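Local structure of NF-kappa-B inhibitor beta (Mus musculus, 1OY3) at residues 14-19 with 23-28; 83-88 with 92-97; 206-211 with 241-246. The protein inhibits NF-kappa-B by binding it and trapping it in the cytoplasm, though its unphosphorylated form can accompany NF-kappa-B into the nucleus. All blocks are in the same frame, centred on the assembly; numbering follows the deposited sequence.

Contact 1: 14-19 with 23-28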
loop_
_atom_site.group_PDB
_atom_site.type_symbol
_atom_site.label_atom_id
_atom_site.label_comp_id
_atom_site.label_asym_id
_atom_site.label_seq_id
_atom_site.Cartn_x
_atom_site.Cartn_y
_atom_site.Cartn_z
ATOM N N HIS C 14 11.311 21.627 -3.058
ATOM C CA HIS C 14 10.554 20.939 -2.008
ATOM C C HIS C 14 10.133 21.917 -0.929
ATOM O O HIS C 14 8.993 21.896 -0.461
ATOM C CB HIS C 14 11.377 19.824 -1.339
ATOM C CG HIS C 14 11.709 18.676 -2.241
ATOM N ND1 HIS C 14 12.804 18.677 -3.076
ATOM C CD2 HIS C 14 11.090 17.484 -2.433
ATOM C CE1 HIS C 14 12.850 17.536 -3.740
ATOM N NE2 HIS C 14 11.821 16.794 -3.370
ATOM N N LEU C 15 11.060 22.780 -0.536
ATOM C CA LEU C 15 10.779 23.752 0.509
ATOM C C LEU C 15 9.814 24.837 0.054
ATOM O O LEU C 15 9.109 25.416 0.874
ATOM C CB LEU C 15 12.084 24.379 1.012
ATOM C CG LEU C 15 13.080 23.402 1.644
ATOM C CD1 LEU C 15 14.368 24.130 1.988
ATOM C CD2 LEU C 15 12.468 22.778 2.879
ATOM N N ALA C 16 9.776 25.114 -1.244
ATOM C CA ALA C 16 8.859 26.132 -1.742
ATOM C C ALA C 16 7.427 25.634 -1.542
ATOM O O ALA C 16 6.548 26.408 -1.173
ATOM C CB ALA C 16 9.122 26.423 -3.225
ATOM N N VAL C 17 7.198 24.341 -1.775
ATOM C CA VAL C 17 5.861 23.778 -1.601
ATOM C C VAL C 17 5.585 23.503 -0.123
ATOM O O VAL C 17 4.476 23.722 0.348
ATOM C CB VAL C 17 5.671 22.475 -2.430
ATOM C CG1 VAL C 17 6.327 22.633 -3.795
ATOM C CG2 VAL C 17 6.238 21.290 -1.703
ATOM N N ILE C 18 6.592 23.030 0.609
ATOM C CA ILE C 18 6.425 22.771 2.037
ATOM C C ILE C 18 5.987 24.073 2.706
ATOM O O ILE C 18 5.097 24.074 3.548
ATOM C CB ILE C 18 7.737 22.323 2.696
ATOM C CG1 ILE C 18 8.128 20.937 2.201
ATOM C CG2 ILE C 18 7.584 22.324 4.213
ATOM C CD1 ILE C 18 9.598 20.619 2.395
ATOM N N HIS C 19 6.628 25.176 2.324
ATOM C CA HIS C 19 6.297 26.480 2.889
ATOM C C HIS C 19 5.172 27.204 2.147
ATOM O O HIS C 19 4.842 28.348 2.463
ATOM C CB HIS C 19 7.545 27.367 2.950
ATOM C CG HIS C 19 8.500 26.980 4.034
ATOM N ND1 HIS C 19 9.534 26.090 3.836
ATOM C CD2 HIS C 19 8.538 27.313 5.346
ATOM C CE1 HIS C 19 10.165 25.891 4.980
ATOM N NE2 HIS C 19 9.579 26.621 5.913
ATOM N N PRO C 23 5.012 32.709 -4.682
ATOM C CA PRO C 23 5.955 33.647 -5.300
ATOM C C PRO C 23 7.342 33.053 -5.533
ATOM O O PRO C 23 7.877 33.133 -6.638
ATOM C CB PRO C 23 5.969 34.807 -4.312
ATOM C CG PRO C 23 4.534 34.832 -3.849
ATOM C CD PRO C 23 4.281 33.359 -3.579
ATOM N N PHE C 24 7.933 32.456 -4.502
ATOM C CA PHE C 24 9.252 31.863 -4.670
ATOM C C PHE C 24 9.143 30.649 -5.586
ATOM O O PHE C 24 10.040 30.395 -6.393
ATOM C CB PHE C 24 9.860 31.463 -3.321
ATOM C CG PHE C 24 11.336 31.151 -3.392
ATOM C CD1 PHE C 24 12.219 32.036 -4.014
ATOM C CD2 PHE C 24 11.848 29.977 -2.839
ATOM C CE1 PHE C 24 13.589 31.758 -4.086
ATOM C CE2 PHE C 24 13.215 29.689 -2.903
ATOM C CZ PHE C 24 14.087 30.583 -3.529
ATOM N N LEU C 25 8.045 29.902 -5.471
ATOM C CA LEU C 25 7.851 28.741 -6.331
ATOM C C LEU C 25 7.958 29.204 -7.771
ATOM O O LEU C 25 8.723 28.642 -8.553
ATOM C CB LEU C 25 6.479 28.098 -6.117
ATOM C CG LEU C 25 6.143 27.042 -7.184
ATOM C CD1 LEU C 25 7.242 25.993 -7.235
ATOM C CD2 LEU C 25 4.798 26.390 -6.892
ATOM N N ASP C 26 7.201 30.248 -8.108
ATOM C CA ASP C 26 7.206 30.797 -9.464
ATOM C C ASP C 26 8.623 31.126 -9.905
ATOM O O ASP C 26 9.023 30.832 -11.039
ATOM C CB ASP C 26 6.335 32.055 -9.531
ATOM C CG ASP C 26 4.851 31.742 -9.432
ATOM O OD1 ASP C 26 4.043 32.695 -9.415
ATOM O OD2 ASP C 26 4.491 30.546 -9.376
ATOM N N PHE C 27 9.387 31.731 -9.001
ATOM C CA PHE C 27 10.771 32.085 -9.292
ATOM C C PHE C 27 11.547 30.824 -9.674
ATOM O O PHE C 27 12.091 30.730 -10.774
ATOM C CB PHE C 27 11.409 32.736 -8.063
ATOM C CG PHE C 27 12.867 33.050 -8.228
ATOM C CD1 PHE C 27 13.287 34.024 -9.126
ATOM C CD2 PHE C 27 13.822 32.374 -7.477
ATOM C CE1 PHE C 27 14.640 34.322 -9.272
ATOM C CE2 PHE C 27 15.176 32.664 -7.615
ATOM C CZ PHE C 27 15.587 33.640 -8.514
ATOM N N LEU C 28 11.588 29.857 -8.760
ATOM C CA LEU C 28 12.302 28.607 -9.002
ATOM C C LEU C 28 11.914 28.005 -10.345
ATOM O O LEU C 28 12.769 27.758 -11.202
ATOM C CB LEU C 28 12.015 27.599 -7.887
ATOM C CG LEU C 28 12.739 27.741 -6.539
ATOM C CD1 LEU C 28 12.555 29.121 -5.986
ATOM C CD2 LEU C 28 12.193 26.721 -5.561
#
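With CG of Leu28 set beside the backbone N and opposite the carbonyl carbon (chi1 -78°), the second torsion (chi2 53°) turns its CD2 branch toward helix 12-18, where it comes to rest 3.9 Å from CB of Ala16. Of residues 14-19, Ala16 alone comes within 4.5 Å of the facing segment, and its CB is directed at it. It sits over the backbone of Leu25, with Ala16 CB 4.1 Å from Leu25 CA and 4.3 Å from Leu25 CB. Phe24 adds a looser touch: its CD2 lies 4.5 Å from Ala16 CB, and the methyl meets the ring obliquely. Because a lone CB intervenes, the backbones come close, the CA atoms of Ala16 and Leu25 being 5.4 Å apart.

This is the helix-turn-helix of an ankyrin repeat, here ANK 1, in which two short helices run nearly antiparallel (157° between the segment axes, 9.0 Å at closest approach). His14, in the Thr-Ala-Leu-His version of the signature at the start of the first helix, has ND1 bonded to Thr11 N and NE2 to Gln46 O of the next repeat.

Where helix 12-18 gives way to the turn, His19 folds back on it. Its ND1 donates to Leu15 O over 3.1 Å, with the acceptor nearly in the ring plane and the N-H bent to 143°. The same oxygen also accepts from His19 N, and the two donors arrive from opposite faces of the carbonyl plane. The imidazole, its rotation thus restrained, stacks on an aromatic side chain of another protein's chain. Phe24 likewise meets aromatic side chains of that partner, one of them edge-to-face, while Leu25 packs on Thr60 and Lys63 of helix 58-66 in the next repeat.

Contact 2: 83-88 with 92-97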
loop_
_atom_site.group_PDB
_atom_site.type_symbol
_atom_site.label_atom_id
_atom_site.label_comp_id
_atom_site.label_asym_id
_atom_site.label_seq_id
_atom_site.Cartn_x
_atom_site.Cartn_y
_atom_site.Cartn_z
ATOM N N HIS C 83 -1.256 8.599 -6.882
ATOM C CA HIS C 83 -1.540 7.671 -5.783
ATOM C C HIS C 83 -1.771 8.422 -4.492
ATOM O O HIS C 83 -2.653 8.077 -3.722
ATOM C CB HIS C 83 -0.378 6.704 -5.533
ATOM C CG HIS C 83 -0.427 5.456 -6.356
ATOM N ND1 HIS C 83 0.390 5.250 -7.445
ATOM C CD2 HIS C 83 -1.187 4.342 -6.237
ATOM C CE1 HIS C 83 0.139 4.060 -7.961
ATOM N NE2 HIS C 83 -0.815 3.490 -7.246
ATOM N N LEU C 84 -0.938 9.430 -4.256
ATOM C CA LEU C 84 -1.016 10.235 -3.048
ATOM C C LEU C 84 -2.313 11.029 -3.005
ATOM O O LEU C 84 -2.927 11.164 -1.949
ATOM C CB LEU C 84 0.203 11.170 -2.964
ATOM C CG LEU C 84 1.550 10.439 -2.884
ATOM C CD1 LEU C 84 2.707 11.432 -2.997
ATOM C CD2 LEU C 84 1.627 9.674 -1.568
ATOM N N ALA C 85 -2.729 11.551 -4.155
ATOM C CA ALA C 85 -3.960 12.313 -4.229
ATOM C C ALA C 85 -5.109 11.430 -3.779
ATOM O O ALA C 85 -6.014 11.892 -3.084
ATOM C CB ALA C 85 -4.215 12.805 -5.666
ATOM N N CYS C 86 -5.059 10.158 -4.162
ATOM C CA CYS C 86 -6.128 9.220 -3.818
ATOM C C CYS C 86 -6.144 8.788 -2.365
ATOM O O CYS C 86 -7.034 8.065 -1.945
ATOM C CB CYS C 86 -6.042 7.976 -4.695
ATOM S SG CYS C 86 -6.221 8.329 -6.438
ATOM N N ARG C 87 -5.161 9.233 -1.599
ATOM C CA ARG C 87 -5.070 8.856 -0.194
ATOM C C ARG C 87 -5.591 9.989 0.672
ATOM O O ARG C 87 -6.069 9.770 1.781
ATOM C CB ARG C 87 -3.613 8.567 0.183
ATOM C CG ARG C 87 -2.886 7.637 -0.766
ATOM C CD ARG C 87 -1.418 7.519 -0.376
ATOM N NE ARG C 87 -1.228 6.809 0.886
ATOM C CZ ARG C 87 -0.170 6.959 1.676
ATOM N NH1 ARG C 87 0.796 7.803 1.343
ATOM N NH2 ARG C 87 -0.071 6.250 2.791
ATOM N N VAL C 88 -5.505 11.203 0.147
ATOM C CA VAL C 88 -5.951 12.379 0.875
ATOM C C VAL C 88 -7.155 13.039 0.231
ATOM O O VAL C 88 -7.423 14.214 0.478
ATOM C CB VAL C 88 -4.820 13.423 0.980
ATOM C CG1 VAL C 88 -3.555 12.760 1.509
ATOM C CG2 VAL C 88 -4.570 14.053 -0.380
ATOM N N THR C 92 -9.398 17.628 -6.771
ATOM C CA THR C 92 -8.997 18.607 -7.764
ATOM C C THR C 92 -7.576 18.340 -8.294
ATOM O O THR C 92 -7.300 18.534 -9.476
ATOM C CB THR C 92 -9.118 20.045 -7.199
ATOM O OG1 THR C 92 -8.425 20.141 -5.952
ATOM C CG2 THR C 92 -10.574 20.398 -6.982
ATOM N N CYS C 93 -6.680 17.880 -7.429
ATOM C CA CYS C 93 -5.312 17.567 -7.859
ATOM C C CYS C 93 -5.313 16.424 -8.877
ATOM O O CYS C 93 -4.594 16.465 -9.890
ATOM C CB CYS C 93 -4.468 17.166 -6.660
ATOM S SG CYS C 93 -4.082 18.521 -5.524
ATOM N N ALA C 94 -6.126 15.404 -8.611
ATOM C CA ALA C 94 -6.203 14.253 -9.503
ATOM C C ALA C 94 -6.689 14.716 -10.867
ATOM O O ALA C 94 -6.236 14.232 -11.900
ATOM C CB ALA C 94 -7.167 13.197 -8.933
ATOM N N CYS C 95 -7.628 15.655 -10.843
ATOM C CA CYS C 95 -8.219 16.210 -12.048
ATOM C C CYS C 95 -7.161 16.921 -12.918
ATOM O O CYS C 95 -7.123 16.764 -14.146
ATOM C CB CYS C 95 -9.338 17.161 -11.632
ATOM S SG CYS C 95 -10.376 17.686 -12.968
ATOM N N VAL C 96 -6.301 17.698 -12.271
ATOM C CA VAL C 96 -5.224 18.398 -12.966
ATOM C C VAL C 96 -4.303 17.376 -13.642
ATOM O O VAL C 96 -3.882 17.555 -14.785
ATOM C CB VAL C 96 -4.361 19.226 -11.980
ATOM C CG1 VAL C 96 -3.161 19.786 -12.700
ATOM C CG2 VAL C 96 -5.197 20.343 -11.349
ATOM N N LEU C 97 -3.989 16.301 -12.926
ATOM C CA LEU C 97 -3.101 15.280 -13.462
ATOM C C LEU C 97 -3.715 14.413 -14.551
ATOM O O LEU C 97 -3.027 14.029 -15.499
ATOM C CB LEU C 97 -2.594 14.370 -12.342
ATOM C CG LEU C 97 -1.686 14.995 -11.276
ATOM C CD1 LEU C 97 -1.406 13.964 -10.198
ATOM C CD2 LEU C 97 -0.385 15.496 -11.909
#
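A small, buried contact whose side-chain part is apolar joins the two helices of a single ankyrin repeat, ANK 3, close to the middle of the chain. It brings together Ala85, at the end of helix 81-85, and the Cys93-Ala94 pair of helix 91-97, just across the connecting turn. Ala85 and Ala94 face one another methyl to methyl, both directed toward the opposite segment, with their CB atoms 4.4 Å apart. The methyl of Ala85 is equally near the backbone of the second helix, its CB 4.4 Å from Ala94 N. Cys93 takes part through its CB, which lies 4.5 Å from Ala85 CB; its SG is more distant from that methyl. With nothing longer than a methyl between them, Ala85 and Ala94 have their CA atoms 6.1 Å apart.

The turn begins directly after Ala85. Arg87 N bonds to Leu84 O at 3.0 Å, a three-residue spacing that tightens the chain as it leaves the helix. Elsewhere on the first helix, His83 bridges outward in the way familiar from the Thr-Pro-Leu-His signature of ankyrin repeats, present here as Thr-Ala-Leu-His: its ND1 is hydrogen-bonded to Thr80 OG1 and its NE2 to His159 O, a residue of ANK 4. Helix 58-66 packs against Cys93 and Leu97 through Val61, and helix 161-167 meets His83 and Cys86 through Val164.

No hydrogen bond or charge pair crosses between the segments, so what passes between them is van der Waals contact and the burial of small apolar groups; the fit here probably depends on the small size of the alanine methyls rather than on directional bonds.

Contact 3: 206-211 with 241-246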
loop_
_atom_site.group_PDB
_atom_site.type_symbol
_atom_site.label_atom_id
_atom_site.label_comp_id
_atom_site.label_asym_id
_atom_site.label_seq_id
_atom_site.Cartn_x
_atom_site.Cartn_y
_atom_site.Cartn_z
ATOM N N SER C 206 -21.985 2.752 -1.801
ATOM C CA SER C 206 -22.085 3.718 -2.893
ATOM C C SER C 206 -20.941 3.534 -3.895
ATOM O O SER C 206 -21.117 3.719 -5.100
ATOM C CB SER C 206 -22.072 5.146 -2.345
ATOM O OG SER C 206 -20.756 5.549 -2.014
ATOM N N VAL C 207 -19.770 3.166 -3.386
ATOM C CA VAL C 207 -18.609 2.928 -4.231
ATOM C C VAL C 207 -18.851 1.615 -4.968
ATOM O O VAL C 207 -18.561 1.491 -6.161
ATOM C CB VAL C 207 -17.309 2.841 -3.377
ATOM C CG1 VAL C 207 -16.145 2.312 -4.218
ATOM C CG2 VAL C 207 -16.971 4.217 -2.831
ATOM N N LEU C 208 -19.393 0.636 -4.252
ATOM C CA LEU C 208 -19.690 -0.664 -4.849
ATOM C C LEU C 208 -20.636 -0.451 -6.028
ATOM O O LEU C 208 -20.460 -1.037 -7.107
ATOM C CB LEU C 208 -20.350 -1.579 -3.815
ATOM C CG LEU C 208 -20.839 -2.949 -4.287
ATOM C CD1 LEU C 208 -19.664 -3.762 -4.828
ATOM C CD2 LEU C 208 -21.508 -3.676 -3.120
ATOM N N GLU C 209 -21.628 0.408 -5.825
ATOM C CA GLU C 209 -22.600 0.698 -6.876
ATOM C C GLU C 209 -21.970 1.413 -8.057
ATOM O O GLU C 209 -22.223 1.045 -9.208
ATOM C CB GLU C 209 -23.759 1.534 -6.335
ATOM C CG GLU C 209 -24.753 1.941 -7.419
ATOM C CD GLU C 209 -26.096 2.344 -6.855
ATOM O OE1 GLU C 209 -26.149 3.299 -6.052
ATOM O OE2 GLU C 209 -27.105 1.694 -7.219
ATOM N N LEU C 210 -21.161 2.437 -7.784
ATOM C CA LEU C 210 -20.497 3.163 -8.871
ATOM C C LEU C 210 -19.773 2.148 -9.739
ATOM O O LEU C 210 -19.941 2.124 -10.959
ATOM C CB LEU C 210 -19.486 4.180 -8.325
ATOM C CG LEU C 210 -20.048 5.489 -7.759
ATOM C CD1 LEU C 210 -18.908 6.361 -7.220
ATOM C CD2 LEU C 210 -20.824 6.227 -8.852
ATOM N N LEU C 211 -18.973 1.301 -9.102
ATOM C CA LEU C 211 -18.237 0.277 -9.826
ATOM C C LEU C 211 -19.199 -0.594 -10.630
ATOM O O LEU C 211 -18.995 -0.828 -11.826
ATOM C CB LEU C 211 -17.448 -0.596 -8.842
ATOM C CG LEU C 211 -16.276 0.117 -8.162
ATOM C CD1 LEU C 211 -15.711 -0.733 -7.039
ATOM C CD2 LEU C 211 -15.216 0.414 -9.215
ATOM N N ALA C 241 -24.752 -6.839 -0.378
ATOM C CA ALA C 241 -25.228 -8.062 -1.005
ATOM C C ALA C 241 -26.387 -7.734 -1.954
ATOM O O ALA C 241 -26.428 -8.210 -3.089
ATOM C CB ALA C 241 -25.683 -9.044 0.061
ATOM N N ARG C 242 -27.316 -6.908 -1.481
ATOM C CA ARG C 242 -28.470 -6.501 -2.277
ATOM C C ARG C 242 -28.012 -5.943 -3.620
ATOM O O ARG C 242 -28.468 -6.391 -4.674
ATOM C CB ARG C 242 -29.279 -5.439 -1.529
ATOM C CG ARG C 242 -29.771 -5.872 -0.150
ATOM C CD ARG C 242 -30.445 -4.714 0.587
ATOM N NE ARG C 242 -30.837 -5.069 1.948
ATOM C CZ ARG C 242 -31.247 -4.194 2.863
ATOM N NH1 ARG C 242 -31.322 -2.903 2.568
ATOM N NH2 ARG C 242 -31.577 -4.607 4.079
ATOM N N LEU C 243 -27.105 -4.968 -3.573
ATOM C CA LEU C 243 -26.566 -4.338 -4.781
ATOM C C LEU C 243 -26.047 -5.372 -5.762
ATOM O O LEU C 243 -26.513 -5.449 -6.901
ATOM C CB LEU C 243 -25.427 -3.378 -4.422
ATOM C CG LEU C 243 -25.790 -1.965 -3.956
ATOM C CD1 LEU C 243 -26.829 -2.024 -2.855
ATOM C CD2 LEU C 243 -24.526 -1.253 -3.478
ATOM N N LEU C 244 -25.070 -6.157 -5.315
ATOM C CA LEU C 244 -24.475 -7.197 -6.151
ATOM C C LEU C 244 -25.570 -8.067 -6.751
ATOM O O LEU C 244 -25.536 -8.386 -7.942
ATOM C CB LEU C 244 -23.502 -8.048 -5.324
ATOM C CG LEU C 244 -22.181 -7.340 -5.003
ATOM C CD1 LEU C 244 -21.523 -7.951 -3.773
ATOM C CD2 LEU C 244 -21.267 -7.430 -6.218
ATOM N N ARG C 245 -26.544 -8.437 -5.924
ATOM C CA ARG C 245 -27.661 -9.254 -6.383
ATOM C C ARG C 245 -28.345 -8.505 -7.524
ATOM O O ARG C 245 -28.419 -8.992 -8.652
ATOM C CB ARG C 245 -28.677 -9.457 -5.256
ATOM C CG ARG C 245 -28.174 -10.177 -4.012
ATOM C CD ARG C 245 -28.028 -11.672 -4.226
ATOM N NE ARG C 245 -28.427 -12.425 -3.037
ATOM C CZ ARG C 245 -27.914 -12.248 -1.824
ATOM N NH1 ARG C 245 -26.969 -11.339 -1.626
ATOM N NH2 ARG C 245 -28.347 -12.976 -0.804
ATOM N N ALA C 246 -28.827 -7.304 -7.211
ATOM C CA ALA C 246 -29.523 -6.457 -8.174
ATOM C C ALA C 246 -28.766 -6.243 -9.480
ATOM O O ALA C 246 -29.374 -5.957 -10.510
ATOM C CB ALA C 246 -29.852 -5.112 -7.536
#
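Leu208 and Leu243 cross obliquely, each directed toward the other helix, and meet through their CD2 methyls at 3.9 Å. The Leu208 chain runs with CG anti to its own backbone N (chi1 175°), which carries the branched end out across the gap; Leu208 CD2 also lies 4.1 Å from Leu243 CB. Leu244 starts out beside the gap, but its end comes in until CG is 4.2 Å from Leu208 CD2. That methyl of Leu208 is therefore met by two consecutive leucines. Leu243 CD2 also reaches Glu209 CB at 4.1 Å, so the glutamate joins through the aliphatic base of its chain.

Toward the first helices of the repeats, Leu208 also touches Leu196 of helix 195-201, and Leu244 packs on Pro228 and Ala232 of helix 228-233. The axes of the two segments approach to 9.9 Å at their closest and are only 12° from parallel. Such side-by-side alignment of helices 205-213 and 238-246, the second helices of ANK 5 and ANK 6, is characteristic of the ankyrin solenoid, in which equivalent helices of successive repeats stack side by side.

In the fold
The three contacts lie in series along an elongated ankyrin stack and illustrate its two kinds of joint. Contacts 1 and 2 each close the helix pair of one repeat, ANK 1 and ANK 3, with an alanine at the closest approach of the backbones; contact 3 instead joins neighbouring repeats, ANK 5 to ANK 6. Their centres are about 20 Å apart for contacts 1 and 2 and about 25 Å for 2 and 3, and contacts 1 and 3, on opposite sides of the chain's centre, are about 44 Å apart. None touches another. The partner protein reaches contact 1 extensively, contact 2 at a few residues, and the segments of contact 3 not at all.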